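Local coordinates for protein probable transcriptional regulator WhiB7 (Mycobacterium tuberculosis, PDB 7KUG) that acts as a transcriptional regulator, probably redox-responsive, that carries a [4Fe-4S] cluster and up-regulates at least ten other genes when overproduced, at residues Ala54-Arg59 / Gly64-Glu69; Asp26-Asp31 / Glu37-Met42. The protein carries 2 engineered substitutions. All blocks are in the same frame, centred on the assembly; numbering follows the deposited sequence. Where two conformers were deposited one is given.

Contact 1. Residues Ala54-Arg59 / Gly64-Glu69; sequences AAALQR and GVWGGE. With SF4 (iron/sulfur cluster), chain E.
Ala56 and Arg59 in the C-terminal half of helix 49-59 close against Trp66, the first residue of the glycine-rich turn in the GVWGG sequence that marks WhiB-family proteins. Trp66-Gly67-Gly68-Glu69 form a type I' beta turn, in which Trp66 N donates to Glu69 O (3.0 Å) and Glu69 N to Trp66 O (2.9 Å). Both central residues have positive phi, a conformation that glycine takes readily. The turn brings Gly67 beside the iron-sulfur cluster, its CA 3.5 Å from the inorganic sulfide S2.

Across the contact, the methyl of Ala56 lies at the root of the indole, with its CB 3.5 Å from Trp66 CB and 3.7 Å from CG. Farther out along the same ring, Arg59 arrives at about a right angle to the tryptophan side chain. Its NH2 is 3.2 Å from Trp66 CZ3, and the guanidinium plane is inclined 57° to the indole. CZ3 lies near the plane of the guanidinium, at its edge, so the two groups do not stack. A bend at chi3 (-50°) folds the arginine back along its own helix, where Ala55 O lies over one guanidinium face, 3.5 Å above the plane and offset toward its rim.

The polar ends find partners just beyond the segments: Arg59 NE forms a salt bridge with Glu61, and Trp66 NE1 hydrogen-bonds to Trp63 O. Phe71 meets the indole edge-to-face, and a second protein chain of the assembly also reaches Trp66. With no hydrogen bond joining the two segments, the contact depends on apolar packing and on an arginine whose NE is held by Glu61, and it sets helix 49-59 against a turn that touches the cluster.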
ATOM      1  N   ALA A  54       2.383   3.840 -15.622  1.00 22.50           N
ATOM      2  CA  ALA A  54       1.071   4.102 -16.254  1.00 24.83           C
ATOM      3  C   ALA A  54      -0.026   3.785 -15.235  1.00 23.46           C
ATOM      4  O   ALA A  54      -0.974   4.598 -15.090  1.00 23.63           O
ATOM      5  CB  ALA A  54       0.921   3.285 -17.517  1.00 25.09           C
ATOM      6  N   ALA A  55       0.088   2.643 -14.557  1.00 23.63           N
ATOM      7  CA  ALA A  55      -0.947   2.125 -13.633  1.00 23.67           C
ATOM      8  C   ALA A  55      -1.019   3.035 -12.408  1.00 23.32           C
ATOM      9  O   ALA A  55      -2.132   3.342 -11.948  1.00 23.70           O
ATOM     10  CB  ALA A  55      -0.656   0.697 -13.248  1.00 24.56           C
ATOM     11  N   ALA A  56       0.125   3.511 -11.906  1.00 21.79           N
ATOM     12  CA  ALA A  56       0.149   4.385 -10.712  1.00 20.82           C
ATOM     13  C   ALA A  56      -0.496   5.736 -11.054  1.00 22.85           C
ATOM     14  O   ALA A  56      -1.189   6.310 -10.206  1.00 21.47           O
ATOM     15  CB  ALA A  56       1.559   4.535 -10.200  1.00 20.58           C
ATOM     16  N   LEU A  57      -0.295   6.217 -12.281  1.00 20.68           N
ATOM     17  CA  LEU A  57      -0.937   7.473 -12.753  1.00 21.67           C
ATOM     18  C   LEU A  57      -2.451   7.263 -12.836  1.00 21.26           C
ATOM     19  O   LEU A  57      -3.187   8.175 -12.454  1.00 23.69           O
ATOM     20  CB  LEU A  57      -0.342   7.869 -14.110  1.00 22.72           C
ATOM     21  CG  LEU A  57       1.035   8.520 -14.050  1.00 23.66           C
ATOM     22  CD1 LEU A  57       1.656   8.604 -15.437  1.00 25.18           C
ATOM     23  CD2 LEU A  57       0.943   9.893 -13.414  1.00 24.86           C
ATOM     24  N   GLN A  58      -2.886   6.115 -13.358  1.00 21.93           N
ATOM     25  CA  GLN A  58      -4.325   5.782 -13.539  1.00 24.60           C
ATOM     26  C   GLN A  58      -4.981   5.747 -12.157  1.00 28.86           C
ATOM     27  O   GLN A  58      -6.078   6.303 -11.996  1.00 28.23           O
ATOM     28  CB  GLN A  58      -4.474   4.460 -14.295  1.00 31.98           C
ATOM     29  CG  GLN A  58      -5.822   4.295 -14.978  1.00 43.26           C
ATOM     30  CD  GLN A  58      -6.783   3.438 -14.191  1.00 59.05           C
ATOM     31  OE1 GLN A  58      -6.400   2.442 -13.577  1.00 73.18           O
ATOM     32  NE2 GLN A  58      -8.055   3.811 -14.214  1.00 60.83           N
ATOM     33  N   ARG A  59      -4.304   5.162 -11.174  1.00 26.25           N
ATOM     34  CA  ARG A  59      -4.844   5.027  -9.795  1.00 24.94           C
ATOM     35  C   ARG A  59      -4.666   6.337  -9.019  1.00 25.46           C
ATOM     36  O   ARG A  59      -5.245   6.448  -7.923  1.00 28.49           O
ATOM     37  CB  ARG A  59      -4.172   3.865  -9.065  1.00 26.06           C
ATOM     38  CG  ARG A  59      -4.528   2.495  -9.616  1.00 26.67           C
ATOM     39  CD  ARG A  59      -4.062   1.389  -8.696  1.00 26.12           C
ATOM     40  NE  ARG A  59      -2.670   1.561  -8.315  1.00 26.22           N
ATOM     41  CZ  ARG A  59      -1.631   1.094  -8.999  1.00 25.33           C
ATOM     42  NH1 ARG A  59      -1.818   0.396 -10.110  1.00 25.79           N
ATOM     43  NH2 ARG A  59      -0.404   1.322  -8.556  1.00 24.16           N
ATOM     44  N   GLY A  64       4.945   7.942  -2.885  1.00 18.37           N
ATOM     45  CA  GLY A  64       5.836   6.799  -3.112  1.00 17.01           C
ATOM     46  C   GLY A  64       6.461   6.865  -4.495  1.00 19.05           C
ATOM     47  O   GLY A  64       6.077   7.735  -5.333  1.00 20.19           O
ATOM     48  N   VAL A  65       7.401   5.961  -4.734  1.00 17.73           N
ATOM     49  CA  VAL A  65       8.090   5.844  -6.045  1.00 17.34           C
ATOM     50  C   VAL A  65       7.443   4.696  -6.809  1.00 16.89           C
ATOM     51  O   VAL A  65       7.386   3.565  -6.312  1.00 16.33           O
ATOM     52  CB  VAL A  65       9.609   5.690  -5.881  1.00 16.74           C
ATOM     53  CG1 VAL A  65      10.281   5.324  -7.200  1.00 17.41           C
ATOM     54  CG2 VAL A  65      10.202   6.966  -5.298  1.00 17.64           C
ATOM     55  N   TRP A  66       6.975   5.000  -8.005  1.00 16.93           N
ATOM     56  CA  TRP A  66       6.312   4.038  -8.899  1.00 15.38           C
ATOM     57  C   TRP A  66       6.904   4.288 -10.284  1.00 18.10           C
ATOM     58  O   TRP A  66       6.969   5.462 -10.659  1.00 18.97           O
ATOM     59  CB  TRP A  66       4.791   4.240  -8.924  1.00 18.27           C
ATOM     60  CG  TRP A  66       4.115   4.278  -7.596  1.00 17.82           C
ATOM     61  CD1 TRP A  66       4.128   5.318  -6.715  1.00 18.88           C
ATOM     62  CD2 TRP A  66       3.295   3.252  -7.009  1.00 19.26           C
ATOM     63  NE1 TRP A  66       3.380   5.005  -5.615  1.00 19.35           N
ATOM     64  CE2 TRP A  66       2.856   3.752  -5.766  1.00 18.93           C
ATOM     65  CE3 TRP A  66       2.883   1.980  -7.411  1.00 19.55           C
ATOM     66  CZ2 TRP A  66       2.031   3.007  -4.918  1.00 18.69           C
ATOM     67  CZ3 TRP A  66       2.058   1.251  -6.583  1.00 21.63           C
ATOM     68  CH2 TRP A  66       1.649   1.759  -5.351  1.00 19.40           C
ATOM     69  N   GLY A  67       7.290   3.231 -11.003  1.00 19.32           N
ATOM     70  CA  GLY A  67       7.817   3.363 -12.371  1.00 18.90           C
ATOM     71  C   GLY A  67       8.981   4.339 -12.418  1.00 18.60           C
ATOM     72  O   GLY A  67       9.134   5.028 -13.439  1.00 21.31           O
ATOM     73  N   GLY A  68       9.741   4.438 -11.316  1.00 18.45           N
ATOM     74  CA  GLY A  68      10.957   5.264 -11.210  1.00 18.55           C
ATOM     75  C   GLY A  68      10.647   6.741 -11.120  1.00 18.77           C
ATOM     76  O   GLY A  68      11.554   7.546 -11.364  1.00 21.49           O
ATOM     77  N   GLU A  69       9.418   7.101 -10.760  1.00 17.36           N
ATOM     78  CA  GLU A  69       9.030   8.517 -10.525  1.00 20.30           C
ATOM     79  C   GLU A  69       8.455   8.696  -9.107  1.00 18.88           C
ATOM     80  O   GLU A  69       7.764   7.790  -8.600  1.00 19.16           O
ATOM     81  CB  GLU A  69       8.014   8.972 -11.572  1.00 20.61           C
ATOM     82  CG  GLU A  69       8.550   8.938 -13.002  1.00 22.25           C
ATOM     83  CD  GLU A  69       9.727   9.858 -13.285  1.00 23.66           C
ATOM     84  OE1 GLU A  69       9.947  10.826 -12.519  1.00 26.03           O
ATOM     85  OE2 GLU A  69      10.408   9.617 -14.309  1.00 27.82           O
TER
HETATM   86 FE1  SF4 E 101       9.250  -1.992 -11.071  1.00 20.61          FE
HETATM   87 FE2  SF4 E 101       8.645  -1.981  -8.431  1.00 19.60          FE
HETATM   88 FE3  SF4 E 101       7.180  -0.490 -10.215  1.00 19.45          FE
HETATM   89 FE4  SF4 E 101       9.762   0.236  -9.584  1.00 18.34          FE
HETATM   90  S1  SF4 E 101       7.981   0.070  -8.258  1.00 18.76           S
HETATM   91  S2  SF4 E 101       8.833   0.124 -11.557  1.00 17.56           S
HETATM   92  S3  SF4 E 101      10.666  -1.733  -9.375  1.00 17.34           S
HETATM   93  S4  SF4 E 101       7.386  -2.633 -10.104  1.00 20.51           S

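Contact 2. Residues Asp26-Asp31 / Glu37-Met42; sequences DMWFAD and EVAKTM. Engineered in segment 26-31: Met27 (natural residue Leu). Engineered in segment 37-42: Met42 (natural residue Leu).
Glu37 O is gripped twice by Thr41, one turn further along the helix whose neighbouring residues Ala39 and Met42 pack on Trp28. Thr41 OG1 donates to Glu37 O at 2.9 Å, tilted 30° from the carbonyl plane, while Thr41 N reaches the same Glu37 O from the opposite face of that plane at 3.0 Å.

Between the segments the packing is apolar. The methyl of Ala39 sits over one face of the Trp28 indole as a CH-pi contact, its CB 3.8 Å from the centroid of the five-membered ring and 14° off the normal. The same Ala39 CB is 3.4 Å from the backbone Met27 O, so it sits in the corner formed by the ring face and the main chain of Met27. Next to it, Met42 CB lies 3.6 Å from Trp28 CZ2, with the two side chains crossing at about a right angle.

Met27 and Met42 are engineered and present as selenomethionine. The end of Met27 bends at chi3 (35°), which brings its CE within 3.9 Å of Val38 CG1 and 4.1 Å of Met42 CG.

Trp28 thus packs the loop before helix 33-43 onto that helix, beside the cluster pocket to which Cys20 and Cys43 belong, within the WhiB-family 4Fe-4S domain.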
ATOM      1  N   ASP A  26       9.733  -0.104   2.341  1.00 20.38           N
ATOM      2  CA  ASP A  26       9.562   1.319   2.706  1.00 21.92           C
ATOM      3  C   ASP A  26      10.614   2.179   2.005  1.00 21.33           C
ATOM      4  O   ASP A  26      10.459   3.401   2.036  1.00 24.18           O
ATOM      5  CB  ASP A  26       9.571   1.504   4.219  1.00 23.20           C
ATOM      6  CG  ASP A  26       8.246   1.144   4.866  1.00 29.17           C
ATOM      7  OD1 ASP A  26       7.245   0.928   4.129  1.00 25.10           O
ATOM      8  OD2 ASP A  26       8.224   1.077   6.112  1.00 34.93           O
HETATM    9  N   MSE A  27      11.626   1.583   1.369  1.00 21.42           N
HETATM   10  CA  MSE A  27      12.572   2.364   0.526  1.00 23.72           C
HETATM   11  C   MSE A  27      11.783   3.144  -0.533  1.00 21.41           C
HETATM   12  O   MSE A  27      12.216   4.260  -0.887  1.00 22.58           O
HETATM   13  CB  MSE A  27      13.613   1.449  -0.120  1.00 26.54           C
HETATM   14  CG  MSE A  27      14.692   1.000   0.834  1.00 31.41           C
HETATM   15 SE   MSE A  27      15.975  -0.175  -0.081  0.70 30.89          SE
HETATM   16  CE  MSE A  27      15.962   0.657  -1.862  1.00 23.96           C
ATOM     17  N   TRP A  28      10.656   2.597  -1.010  1.00 18.38           N
ATOM     18  CA  TRP A  28       9.860   3.229  -2.097  1.00 18.88           C
ATOM     19  C   TRP A  28       8.924   4.295  -1.513  1.00 21.82           C
ATOM     20  O   TRP A  28       8.227   4.960  -2.308  1.00 18.98           O
ATOM     21  CB  TRP A  28       9.143   2.157  -2.939  1.00 18.77           C
ATOM     22  CG  TRP A  28      10.105   1.562  -3.917  1.00 17.52           C
ATOM     23  CD1 TRP A  28      10.296   1.952  -5.207  1.00 17.70           C
ATOM     24  CD2 TRP A  28      11.115   0.570  -3.641  1.00 18.03           C
ATOM     25  NE1 TRP A  28      11.341   1.264  -5.764  1.00 18.02           N
ATOM     26  CE2 TRP A  28      11.854   0.400  -4.835  1.00 18.19           C
ATOM     27  CE3 TRP A  28      11.450  -0.204  -2.524  1.00 20.64           C
ATOM     28  CZ2 TRP A  28      12.913  -0.498  -4.932  1.00 19.93           C
ATOM     29  CZ3 TRP A  28      12.500  -1.096  -2.621  1.00 20.06           C
ATOM     30  CH2 TRP A  28      13.196  -1.257  -3.822  1.00 20.63           C
ATOM     31  N   PHE A  29       8.967   4.495  -0.189  1.00 21.08           N
ATOM     32  CA  PHE A  29       8.140   5.482   0.554  1.00 22.36           C
ATOM     33  C   PHE A  29       9.033   6.203   1.564  1.00 23.39           C
ATOM     34  O   PHE A  29       8.640   6.440   2.722  1.00 25.08           O
ATOM     35  CB  PHE A  29       6.937   4.791   1.194  1.00 21.87           C
ATOM     36  CG  PHE A  29       6.033   4.134   0.189  1.00 20.08           C
ATOM     37  CD1 PHE A  29       6.245   2.823  -0.201  1.00 19.01           C
ATOM     38  CD2 PHE A  29       4.957   4.819  -0.350  1.00 17.83           C
ATOM     39  CE1 PHE A  29       5.411   2.218  -1.127  1.00 20.52           C
ATOM     40  CE2 PHE A  29       4.138   4.214  -1.296  1.00 20.03           C
ATOM     41  CZ  PHE A  29       4.358   2.918  -1.669  1.00 18.96           C
ATOM     42  N   ALA A  30      10.255   6.501   1.127  1.00 22.73           N
ATOM     43  CA  ALA A  30      11.339   7.064   1.960  1.00 23.13           C
ATOM     44  C   ALA A  30      10.971   8.472   2.436  1.00 29.53           C
ATOM     45  O   ALA A  30      10.234   9.190   1.720  1.00 29.22           O
ATOM     46  CB  ALA A  30      12.639   7.067   1.196  1.00 25.53           C
ATOM     47  N   ASP A  31      11.500   8.856   3.602  1.00 30.34           N
ATOM     48  CA  ASP A  31      11.137  10.114   4.306  1.00 36.44           C
ATOM     49  C   ASP A  31      12.110  11.237   3.920  1.00 39.77           C
ATOM     50  O   ASP A  31      11.890  12.366   4.376  1.00 44.27           O
ATOM     51  CB  ASP A  31      11.074   9.909   5.822  1.00 39.63           C
ATOM     52  CG  ASP A  31      12.330   9.315   6.438  1.00 45.26           C
ATOM     53  OD1 ASP A  31      13.415   9.499   5.859  1.00 48.48           O
ATOM     54  OD2 ASP A  31      12.212   8.664   7.495  1.00 51.78           O
ATOM     55  N   GLU A  37      15.506   9.155  -4.147  1.00 21.83           N
ATOM     56  CA  GLU A  37      16.428   9.096  -5.312  0.51 24.10           C
ATOM     57  C   GLU A  37      16.960   7.667  -5.469  1.00 22.67           C
ATOM     58  O   GLU A  37      17.048   7.189  -6.606  1.00 21.50           O
ATOM     59  CB  GLU A  37      17.590  10.072  -5.133  0.51 25.60           C
ATOM     60  CG  GLU A  37      18.199  10.520  -6.446  0.51 27.42           C
ATOM     61  CD  GLU A  37      19.525  11.251  -6.310  0.51 30.97           C
ATOM     62  OE1 GLU A  37      20.039  11.733  -7.339  0.51 35.23           O
ATOM     63  OE2 GLU A  37      20.048  11.327  -5.182  0.51 36.24           O
ATOM     64  N   VAL A  38      17.299   7.023  -4.357  1.00 22.45           N
ATOM     65  CA  VAL A  38      17.726   5.593  -4.361  1.00 23.03           C
ATOM     66  C   VAL A  38      16.605   4.742  -4.982  1.00 20.24           C
ATOM     67  O   VAL A  38      16.884   3.971  -5.916  1.00 20.55           O
ATOM     68  CB  VAL A  38      18.123   5.111  -2.953  1.00 22.48           C
ATOM     69  CG1 VAL A  38      18.275   3.606  -2.896  1.00 23.22           C
ATOM     70  CG2 VAL A  38      19.398   5.783  -2.469  1.00 26.55           C
ATOM     71  N   ALA A  39      15.363   4.879  -4.515  1.00 21.19           N
ATOM     72  CA  ALA A  39      14.228   4.073  -5.014  1.00 20.05           C
ATOM     73  C   ALA A  39      14.037   4.335  -6.512  1.00 17.34           C
ATOM     74  O   ALA A  39      13.845   3.367  -7.273  1.00 19.24           O
ATOM     75  CB  ALA A  39      12.973   4.377  -4.229  1.00 22.27           C
ATOM     76  N   LYS A  40      14.079   5.601  -6.930  1.00 19.04           N
ATOM     77  CA  LYS A  40      13.951   5.962  -8.365  1.00 19.71           C
ATOM     78  C   LYS A  40      15.016   5.209  -9.173  1.00 19.64           C
ATOM     79  O   LYS A  40      14.711   4.758 -10.298  1.00 18.50           O
ATOM     80  CB  LYS A  40      14.111   7.464  -8.573  1.00 21.99           C
ATOM     81  CG  LYS A  40      12.888   8.292  -8.226  1.00 23.77           C
ATOM     82  CD  LYS A  40      13.092   9.748  -8.515  1.00 26.34           C
ATOM     83  CE  LYS A  40      13.181  10.045  -9.992  1.00 25.98           C
ATOM     84  NZ  LYS A  40      13.118  11.505 -10.233  1.00 31.18           N
ATOM     85  N   THR A  41      16.226   5.077  -8.638  1.00 18.99           N
ATOM     86  CA  THR A  41      17.347   4.462  -9.380  1.00 19.09           C
ATOM     87  C   THR A  41      17.107   2.954  -9.469  1.00 20.12           C
ATOM     88  O   THR A  41      17.362   2.353 -10.538  1.00 19.02           O
ATOM     89  CB  THR A  41      18.693   4.809  -8.735  1.00 20.79           C
ATOM     90  OG1 THR A  41      18.809   6.230  -8.763  1.00 22.55           O
ATOM     91  CG2 THR A  41      19.872   4.188  -9.448  1.00 21.01           C
HETATM   92  N   MSE A  42      16.602   2.351  -8.398  1.00 20.85           N
HETATM   93  CA  MSE A  42      16.287   0.902  -8.388  1.00 18.84           C
HETATM   94  C   MSE A  42      15.334   0.580  -9.541  1.00 18.27           C
HETATM   95  O   MSE A  42      15.521  -0.455 -10.174  1.00 19.23           O
HETATM   96  CB  MSE A  42      15.638   0.485  -7.066  1.00 20.05           C
HETATM   97  CG  MSE A  42      16.532   0.657  -5.876  1.00 18.14           C
HETATM   98 SE   MSE A  42      17.920  -0.689  -5.764  0.90 18.86          SE
HETATM   99  CE  MSE A  42      16.904  -2.163  -4.948  1.00 22.65           C
TER

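How the contacts relate
The two contacts lie on opposite sides of the chain's centre, with about 13 Å between their centres, and follow in series: contact 2 closes in helix 33-43 before contact 1 opens in helix 49-59, the next helix along. They meet at strand 65-66, an outermost strand of the chain's small antiparallel sheet. Val65 N comes 2.8 Å from Trp28 O, probably as a hydrogen bond, and Gly64 CA packs on Phe29 CD2 at 3.5 Å. Trp66 therefore meets helix 49-59, while Gly64 and Val65 meet the 26-31 loop and, through Val65, helix 33-43. Both contacts thus lie beside the iron-sulfur cluster.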